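AGR_L_2016p (Agrobacterium tumefaciens, PDB 2GVH) probably hydrolyses acyl-CoA thioesters to coenzyme A and a carboxylic acid, and contains two hotdog thioesterase domains. Local coordinates at residues D158-V163 and A190-S195. Sequence-based numbering, arbitrary orientation.
Sequences DAVTMV and AFVAAS
Val160, on strand 160-165, meets the helix 179-198 through both of its methyls. Val160 CG2 lies 3.7 Å from Ala193 CB; the CA atoms of Val160 and Ala193 are 6.3 Å apart. The same Val160 CG2 is 3.9 Å from CG1 of Val192, and Val160 CG1 lies 4.0 Å from that Val192 methyl, so one branch of Val192 rests against both arms of Val160. Placing CG1 anti to the backbone N (chi1 -170°) leaves Val160 CG2 beside that N, next to Ala193. This is the tight part of the contact, wholly apolar and without a hydrogen bond between the segments.

Two residues along the strand, packing is looser. The bent selenomethionine side chain of Met162 (chi3 74°) ends with CE 4.1 Å from Val192 CB, the two side chains meeting tip to tip; both also touch Ile32 of strand 29-35, which belongs to the five-stranded sheet of the first half of the chain. Thr161, between the two inward residues, is partly exposed and lies against Glu223 and Gln225 of the neighbouring strand 220-231, while Asp158, in the loop just before the strand, is exposed.

The axes of 160-163 and 190-195 approach to 9.3 Å and run roughly antiparallel, 149° between their directions. An outer strand packing against the long helix held by its curved antiparallel sheet is characteristic of the hotdog fold of the thioesterase superfamily.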
loop_
_atom_site.group_PDB
_atom_site.type_symbol
_atom_site.label_atom_id
_atom_site.label_comp_id
_atom_site.label_asym_id
_atom_site.label_seq_id
_atom_site.Cartn_x
_atom_site.Cartn_y
_atom_site.Cartn_z
ATOM N N ASP B 158 31.059 5.987 4.841
ATOM C CA ASP B 158 30.269 5.965 6.072
ATOM C C ASP B 158 28.821 6.307 5.653
ATOM O O ASP B 158 27.871 6.253 6.457
ATOM C CB ASP B 158 30.834 6.962 7.102
ATOM N N ALA B 159 28.670 6.655 4.373
ATOM C CA ALA B 159 27.383 7.050 3.799
ATOM C C ALA B 159 26.553 5.854 3.367
ATOM O O ALA B 159 27.035 4.992 2.608
ATOM C CB ALA B 159 27.600 7.972 2.603
ATOM N N VAL B 160 25.319 5.813 3.865
ATOM C CA VAL B 160 24.268 4.964 3.324
ATOM C C VAL B 160 23.896 5.355 1.889
ATOM O O VAL B 160 23.573 6.518 1.654
ATOM C CB VAL B 160 22.929 5.162 4.132
ATOM C CG1 VAL B 160 21.979 4.149 3.732
ATOM C CG2 VAL B 160 23.169 5.043 5.633
ATOM N N THR B 161 23.880 4.390 0.963
ATOM C CA THR B 161 23.394 4.593 -0.415
ATOM C C THR B 161 22.295 3.569 -0.659
ATOM O O THR B 161 22.581 2.390 -0.709
ATOM C CB THR B 161 24.506 4.274 -1.437
ATOM O OG1 THR B 161 25.604 5.161 -1.225
ATOM C CG2 THR B 161 23.997 4.330 -2.927
HETATM N N MSE B 162 21.037 3.982 -0.799
HETATM C CA MSE B 162 19.952 3.000 -0.949
HETATM C C MSE B 162 18.992 3.356 -2.066
HETATM O O MSE B 162 18.761 4.535 -2.325
HETATM C CB MSE B 162 19.228 2.806 0.367
HETATM C CG MSE B 162 18.256 3.952 0.711
HETATM SE SE MSE B 162 17.529 3.793 2.611
HETATM C CE MSE B 162 18.960 4.277 3.205
ATOM N N VAL B 163 18.428 2.347 -2.723
ATOM C CA VAL B 163 17.466 2.575 -3.814
ATOM C C VAL B 163 16.079 2.007 -3.489
ATOM O O VAL B 163 15.909 1.252 -2.557
ATOM C CB VAL B 163 17.942 2.005 -5.173
ATOM C CG1 VAL B 163 19.355 2.404 -5.484
ATOM C CG2 VAL B 163 17.831 0.528 -5.164
ATOM N N ALA B 190 17.468 9.105 6.299
ATOM C CA ALA B 190 18.000 9.822 7.456
ATOM C C ALA B 190 17.819 9.000 8.743
ATOM O O ALA B 190 18.678 8.976 9.619
ATOM C CB ALA B 190 17.303 11.134 7.609
ATOM N N PHE B 191 16.689 8.320 8.860
ATOM C CA PHE B 191 16.483 7.448 9.994
ATOM C C PHE B 191 17.515 6.333 10.017
ATOM O O PHE B 191 18.085 6.045 11.040
ATOM C CB PHE B 191 15.083 6.859 9.946
ATOM C CG PHE B 191 14.854 5.848 10.993
ATOM C CD1 PHE B 191 15.377 4.559 10.858
ATOM C CD2 PHE B 191 14.185 6.176 12.149
ATOM C CE1 PHE B 191 15.217 3.610 11.847
ATOM C CE2 PHE B 191 14.005 5.224 13.135
ATOM C CZ PHE B 191 14.524 3.943 12.989
ATOM N N VAL B 192 17.776 5.719 8.867
ATOM C CA VAL B 192 18.741 4.638 8.775
ATOM C C VAL B 192 20.127 5.107 9.235
ATOM O O VAL B 192 20.641 4.602 10.221
ATOM C CB VAL B 192 18.782 4.054 7.333
ATOM C CG1 VAL B 192 20.068 3.198 7.072
ATOM C CG2 VAL B 192 17.510 3.276 7.035
ATOM N N ALA B 193 20.722 6.073 8.546
ATOM C CA ALA B 193 22.034 6.639 8.932
ATOM C C ALA B 193 22.159 7.103 10.382
ATOM O O ALA B 193 23.115 6.724 11.060
ATOM C CB ALA B 193 22.421 7.789 8.009
ATOM N N ALA B 194 21.230 7.932 10.860
ATOM C CA ALA B 194 21.183 8.294 12.306
ATOM C C ALA B 194 21.226 7.097 13.228
ATOM O O ALA B 194 22.058 7.018 14.125
ATOM C CB ALA B 194 19.906 9.129 12.653
ATOM N N SER B 195 20.327 6.157 12.987
ATOM C CA SER B 195 20.114 5.045 13.920
ATOM C C SER B 195 21.298 4.134 13.930
ATOM O O SER B 195 21.746 3.693 14.975
ATOM C CB SER B 195 18.864 4.264 13.549
ATOM O OG SER B 195 18.783 3.117 14.351
#